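Side-chain contacts in acetylornithine aminotransferase (PDB 2EH6), which catalyses the pyridoxal-phosphate-dependent transfer of an amino group from N(2)-acetyl-L-ornithine to 2-oxoglutarate in arginine biosynthesis: residues S155-N160 with Y166-E171; L10-V15 with K28-F33. All blocks are in the same frame, centred on the assembly; numbering follows the deposited sequence.

Contact 1: S155-N160 with Y166-E171; sequences SYAKLN and YKLLDE
Leu-168 reaches across to the strand that carries Ser-155 and Ala-157, and the touching is by van der Waals contact without a hydrogen bond. Its CD1 does most of the work: it lies 3.6 Å from Ser-155 OG, 3.7 Å from Tyr-156 C and 3.9 Å from Ala-157 CB, so one methyl rests on the peptide link between Tyr-156 and Ala-157, flanked by Ser-155 OG and Ala-157 CB. The second branch, Leu-168 CD2, meets Ser-155 CB at 4.0 Å. A chi2 of 170° sets CD1 anti to CA, which makes this the extended branch that reaches the strand. Cutting the side chain back to alanine would keep CB beside Ser-155 OG but would probably open a gap over the Tyr-156/Ala-157 peptide where CD1 had been.

The backbone of the strand is held separately: Ser-155 and Ala-157 are hydrogen-bonded to strand 119-123 and the residue after it, and Leu-168 also packs on Ile-121. Tyr-156 points away, its hydroxyl hydrogen-bonded to Ser-136 O. The arrangement belongs to a beta-alpha-beta crossover at the outermost strand of the seven-stranded mixed sheet of the PLP-binding, fold type I domain: strand 154-157 leads through helix 162-166 to the parallel strand 173-178, with Leu-168 in the returning loop.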
loop_
_atom_site.group_PDB
_atom_site.type_symbol
_atom_site.label_atom_id
_atom_site.label_comp_id
_atom_site.label_asym_id
_atom_site.label_seq_id
_atom_site.Cartn_x
_atom_site.Cartn_y
_atom_site.Cartn_z
ATOM N N SER A 155 9.496 20.346 -8.153
ATOM C CA SER A 155 10.833 20.923 -8.243
ATOM C C SER A 155 11.517 20.688 -6.904
ATOM O O SER A 155 10.855 20.583 -5.871
ATOM C CB SER A 155 10.763 22.425 -8.558
ATOM O OG SER A 155 10.085 23.135 -7.539
ATOM N N TYR A 156 12.842 20.624 -6.914
ATOM C CA TYR A 156 13.575 20.348 -5.686
ATOM C C TYR A 156 14.476 21.470 -5.186
ATOM O O TYR A 156 15.406 21.896 -5.870
ATOM C CB TYR A 156 14.389 19.064 -5.887
ATOM C CG TYR A 156 13.588 17.999 -6.605
ATOM C CD1 TYR A 156 12.486 17.401 -5.998
ATOM C CD2 TYR A 156 13.877 17.658 -7.923
ATOM C CE1 TYR A 156 11.684 16.496 -6.691
ATOM C CE2 TYR A 156 13.086 16.756 -8.624
ATOM C CZ TYR A 156 11.989 16.181 -8.004
ATOM O OH TYR A 156 11.189 15.311 -8.712
ATOM N N ALA A 157 14.186 21.939 -3.977
ATOM C CA ALA A 157 14.972 22.990 -3.342
ATOM C C ALA A 157 16.014 22.324 -2.453
ATOM O O ALA A 157 16.103 21.094 -2.403
ATOM C CB ALA A 157 14.067 23.888 -2.510
ATOM N N LYS A 158 16.800 23.130 -1.746
ATOM C CA LYS A 158 17.827 22.592 -0.864
ATOM C C LYS A 158 17.505 22.818 0.609
ATOM O O LYS A 158 17.119 23.914 1.017
ATOM C CB LYS A 158 19.189 23.194 -1.220
ATOM C CG LYS A 158 19.679 22.744 -2.584
ATOM C CD LYS A 158 21.018 23.345 -2.958
ATOM C CE LYS A 158 21.472 22.820 -4.317
ATOM N NZ LYS A 158 22.760 23.423 -4.760
ATOM N N LEU A 159 17.659 21.758 1.400
ATOM C CA LEU A 159 17.374 21.809 2.828
ATOM C C LEU A 159 18.255 22.862 3.496
ATOM O O LEU A 159 19.441 22.975 3.189
ATOM C CB LEU A 159 17.624 20.440 3.462
ATOM C CG LEU A 159 16.945 20.154 4.803
ATOM C CD1 LEU A 159 15.448 19.959 4.584
ATOM C CD2 LEU A 159 17.554 18.909 5.427
ATOM N N ASN A 160 17.658 23.627 4.403
ATOM C CA ASN A 160 18.348 24.688 5.131
ATOM C C ASN A 160 18.840 25.810 4.224
ATOM O O ASN A 160 19.744 26.562 4.586
ATOM C CB ASN A 160 19.518 24.117 5.934
ATOM C CG ASN A 160 19.067 23.112 6.970
ATOM O OD1 ASN A 160 18.030 23.291 7.611
ATOM N ND2 ASN A 160 19.846 22.055 7.149
ATOM N N TYR A 166 12.518 30.121 -2.371
ATOM C CA TYR A 166 11.942 31.291 -3.028
ATOM C C TYR A 166 12.113 31.226 -4.545
ATOM O O TYR A 166 11.201 31.573 -5.293
ATOM C CB TYR A 166 12.593 32.576 -2.511
ATOM C CG TYR A 166 12.311 32.889 -1.062
ATOM C CD1 TYR A 166 11.009 33.124 -0.616
ATOM C CD2 TYR A 166 13.350 32.972 -0.137
ATOM C CE1 TYR A 166 10.751 33.435 0.718
ATOM C CE2 TYR A 166 13.103 33.282 1.198
ATOM C CZ TYR A 166 11.806 33.513 1.618
ATOM O OH TYR A 166 11.571 33.825 2.939
ATOM N N LYS A 167 13.278 30.780 -4.999
ATOM C CA LYS A 167 13.545 30.695 -6.429
ATOM C C LYS A 167 12.605 29.735 -7.156
ATOM O O LYS A 167 12.522 29.757 -8.386
ATOM C CB LYS A 167 14.991 30.259 -6.671
ATOM C CG LYS A 167 16.030 31.155 -6.018
ATOM N N LEU A 168 11.896 28.899 -6.402
ATOM C CA LEU A 168 10.991 27.924 -7.003
ATOM C C LEU A 168 9.523 28.175 -6.684
ATOM O O LEU A 168 8.642 27.579 -7.303
ATOM C CB LEU A 168 11.369 26.509 -6.543
ATOM C CG LEU A 168 12.780 26.000 -6.868
ATOM C CD1 LEU A 168 13.035 24.696 -6.131
ATOM C CD2 LEU A 168 12.929 25.804 -8.368
ATOM N N LEU A 169 9.254 29.053 -5.726
ATOM C CA LEU A 169 7.876 29.323 -5.343
ATOM C C LEU A 169 7.199 30.411 -6.176
ATOM O O LEU A 169 7.722 31.515 -6.320
ATOM C CB LEU A 169 7.813 29.684 -3.856
ATOM C CG LEU A 169 6.446 29.597 -3.165
ATOM C CD1 LEU A 169 6.647 29.548 -1.662
ATOM C CD2 LEU A 169 5.570 30.783 -3.553
ATOM N N ASP A 170 6.037 30.080 -6.731
ATOM C CA ASP A 170 5.257 31.021 -7.526
ATOM C C ASP A 170 3.804 30.907 -7.088
ATOM O O ASP A 170 3.507 30.201 -6.124
ATOM C CB ASP A 170 5.392 30.733 -9.026
ATOM C CG ASP A 170 5.041 29.307 -9.390
ATOM O OD1 ASP A 170 3.919 28.863 -9.074
ATOM O OD2 ASP A 170 5.890 28.629 -10.004
ATOM N N GLU A 171 2.904 31.596 -7.783
ATOM C CA GLU A 171 1.487 31.588 -7.412
ATOM C C GLU A 171 0.759 30.281 -7.792
ATOM O O GLU A 171 -0.397 30.061 -7.459
ATOM C CB GLU A 171 0.799 32.805 -8.043
ATOM C CG GLU A 171 0.908 32.832 -9.569
ATOM C CD GLU A 171 2.318 33.199 -9.964
ATOM O OE1 GLU A 171 2.857 34.150 -9.409
ATOM O OE2 GLU A 171 2.864 32.542 -10.847
#

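Contact 2: L10-V15 with K28-F33; sequences LPVKFV and KEYLDF
Phe-14 drives the edge of its ring at the face of Tyr-30, and this T-shaped pair is the aromatic part of the contact. The ring centroids are 5.4 Å apart and the planes stand at 85°. The touching corner is Phe-14 CE1, which comes within 3.6 Å of Tyr-30 CD1 and 3.8 Å of Tyr-30 CE1, over one side of the tyrosine ring. The CB of Phe-14 does not aim at strand 29-32; with CG anti to the carbonyl carbon (chi1 -65°), the ring swings round until its far end makes the approach.

Aliphatic packing adds the second part. Val-12 CG2 lies 3.8 Å from Tyr-30 OH and 4.0 Å from Tyr-30 CZ, approaching the phenol end obliquely. The same methyl sits 3.7 Å above the plane of the Phe-14 ring, offset toward its rim, and therefore touches both aromatic residues.

Polar bonding between 10-15 and 28-33 is absent. The phenol of Tyr-30 is instead hydrogen-bonded to Asp-24 OD2, on strand 21-24, which lies between the two strands in the sheet. Leu-342 touches both aromatic side chains, and Tyr-67 of the second subunit packs on Val-12 and meets Phe-14 edge-to-face.

All three touching residues are buried, which is consistent with cohesion from dispersion and the weak electrostatics of a ring edge against a ring face. With the phenol oxygen paired to Asp-24 of the intervening strand, strands 12-18 and 29-32 meet here through side chains and not through backbone bonds.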
loop_
_atom_site.group_PDB
_atom_site.type_symbol
_atom_site.label_atom_id
_atom_site.label_comp_id
_atom_site.label_asym_id
_atom_site.label_seq_id
_atom_site.Cartn_x
_atom_site.Cartn_y
_atom_site.Cartn_z
ATOM N N LEU A 10 20.862 -8.276 2.277
ATOM C CA LEU A 10 21.997 -8.805 3.031
ATOM C C LEU A 10 21.723 -10.305 3.134
ATOM O O LEU A 10 20.570 -10.722 3.250
ATOM C CB LEU A 10 22.064 -8.187 4.433
ATOM C CG LEU A 10 22.518 -6.727 4.541
ATOM C CD1 LEU A 10 22.284 -6.213 5.949
ATOM C CD2 LEU A 10 23.992 -6.622 4.177
ATOM N N PRO A 11 22.774 -11.136 3.092
ATOM C CA PRO A 11 22.578 -12.586 3.174
ATOM C C PRO A 11 22.269 -13.154 4.557
ATOM O O PRO A 11 23.040 -13.953 5.091
ATOM C CB PRO A 11 23.883 -13.132 2.596
ATOM C CG PRO A 11 24.888 -12.143 3.091
ATOM C CD PRO A 11 24.195 -10.810 2.855
ATOM N N VAL A 12 21.145 -12.740 5.136
ATOM C CA VAL A 12 20.734 -13.246 6.443
ATOM C C VAL A 12 19.237 -13.519 6.390
ATOM O O VAL A 12 18.463 -12.688 5.911
ATOM C CB VAL A 12 21.050 -12.240 7.584
ATOM C CG1 VAL A 12 20.269 -10.954 7.393
ATOM C CG2 VAL A 12 20.723 -12.864 8.927
ATOM N N LYS A 13 18.837 -14.695 6.863
ATOM C CA LYS A 13 17.440 -15.097 6.855
ATOM C C LYS A 13 16.866 -15.175 8.261
ATOM O O LYS A 13 17.120 -16.133 8.996
ATOM C CB LYS A 13 17.287 -16.458 6.168
ATOM C CG LYS A 13 17.783 -16.506 4.726
ATOM C CD LYS A 13 17.787 -17.942 4.205
ATOM C CE LYS A 13 17.810 -18.004 2.681
ATOM N NZ LYS A 13 19.197 -18.031 2.122
ATOM N N PHE A 14 16.089 -14.167 8.640
ATOM C CA PHE A 14 15.484 -14.148 9.961
ATOM C C PHE A 14 14.249 -15.039 9.982
ATOM O O PHE A 14 13.588 -15.226 8.964
ATOM C CB PHE A 14 15.139 -12.709 10.360
ATOM C CG PHE A 14 16.350 -11.829 10.532
ATOM C CD1 PHE A 14 17.353 -12.174 11.443
ATOM C CD2 PHE A 14 16.507 -10.671 9.771
ATOM C CE1 PHE A 14 18.497 -11.379 11.592
ATOM C CE2 PHE A 14 17.646 -9.870 9.912
ATOM C CZ PHE A 14 18.643 -10.224 10.824
ATOM N N VAL A 15 13.940 -15.605 11.141
ATOM C CA VAL A 15 12.785 -16.479 11.236
ATOM C C VAL A 15 11.911 -16.144 12.433
ATOM O O VAL A 15 10.716 -16.449 12.445
ATOM C CB VAL A 15 13.219 -17.965 11.348
ATOM C CG1 VAL A 15 14.037 -18.365 10.123
ATOM C CG2 VAL A 15 14.025 -18.172 12.609
ATOM N N LYS A 28 21.372 -17.919 15.160
ATOM C CA LYS A 28 22.227 -16.878 15.693
ATOM C C LYS A 28 21.398 -15.662 16.075
ATOM O O LYS A 28 20.382 -15.354 15.466
ATOM C CB LYS A 28 23.246 -16.498 14.616
ATOM C CG LYS A 28 24.024 -15.231 14.975
ATOM C CD LYS A 28 25.058 -14.864 13.909
ATOM C CE LYS A 28 26.323 -14.240 14.507
ATOM N NZ LYS A 28 27.218 -13.813 13.433
ATOM N N GLU A 29 21.832 -15.031 17.159
ATOM C CA GLU A 29 21.117 -13.913 17.763
ATOM C C GLU A 29 21.675 -12.564 17.332
ATOM O O GLU A 29 22.887 -12.389 17.263
ATOM C CB GLU A 29 21.194 -14.043 19.282
ATOM C CG GLU A 29 20.383 -13.027 20.057
ATOM C CD GLU A 29 20.495 -13.250 21.548
ATOM O OE1 GLU A 29 21.587 -13.007 22.102
ATOM O OE2 GLU A 29 19.498 -13.678 22.162
ATOM N N TYR A 30 20.786 -11.612 17.045
ATOM C CA TYR A 30 21.205 -10.276 16.626
ATOM C C TYR A 30 20.472 -9.170 17.384
ATOM O O TYR A 30 19.252 -9.225 17.543
ATOM C CB TYR A 30 20.944 -10.062 15.130
ATOM C CG TYR A 30 21.571 -11.080 14.213
ATOM C CD1 TYR A 30 20.957 -12.309 13.979
ATOM C CD2 TYR A 30 22.765 -10.800 13.550
ATOM C CE1 TYR A 30 21.511 -13.229 13.103
ATOM C CE2 TYR A 30 23.327 -11.715 12.676
ATOM C CZ TYR A 30 22.695 -12.924 12.454
ATOM O OH TYR A 30 23.241 -13.818 11.566
ATOM N N LEU A 31 21.224 -8.174 17.849
ATOM C CA LEU A 31 20.642 -7.024 18.541
ATOM C C LEU A 31 20.162 -6.149 17.383
ATOM O O LEU A 31 20.946 -5.770 16.510
ATOM C CB LEU A 31 21.713 -6.306 19.374
ATOM C CG LEU A 31 21.363 -5.051 20.186
ATOM C CD1 LEU A 31 20.166 -5.294 21.084
ATOM C CD2 LEU A 31 22.577 -4.655 21.022
ATOM N N ASP A 32 18.874 -5.836 17.375
ATOM C CA ASP A 32 18.279 -5.075 16.287
ATOM C C ASP A 32 18.265 -3.558 16.437
ATOM O O ASP A 32 17.440 -3.003 17.156
ATOM C CB ASP A 32 16.857 -5.590 16.051
ATOM C CG ASP A 32 16.177 -4.926 14.867
ATOM O OD1 ASP A 32 16.865 -4.246 14.077
ATOM O OD2 ASP A 32 14.953 -5.102 14.725
ATOM N N PHE A 33 19.183 -2.894 15.745
ATOM C CA PHE A 33 19.250 -1.441 15.782
ATOM C C PHE A 33 18.796 -0.822 14.464
ATOM O O PHE A 33 19.206 0.283 14.103
ATOM C CB PHE A 33 20.665 -0.978 16.134
ATOM C CG PHE A 33 20.860 -0.741 17.602
ATOM C CD1 PHE A 33 20.628 -1.762 18.516
ATOM C CD2 PHE A 33 21.222 0.516 18.075
ATOM C CE1 PHE A 33 20.748 -1.536 19.885
ATOM C CE2 PHE A 33 21.345 0.752 19.439
ATOM C CZ PHE A 33 21.107 -0.275 20.346
#

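Overall arrangement
Contact 2 is the buried one, with all three touching residues shut off from solvent at the subunit interface; contact 1 is only partly buried, and no other chain touches its segments. They share no element. Contact 1 joins the outermost strand 154-157 of one seven-stranded mixed sheet to the loop that follows helix 162-166, whereas contact 2 spans two strands of the other such sheet, past the strand between them. Neither has a hydrogen bond across it, but the first relies on aliphatic methyls and the second on perpendicular aromatic rings with one valine methyl. Their centres are 41 Å apart, on opposite sides of the chain's centre, with nearest atoms about 21 Å apart.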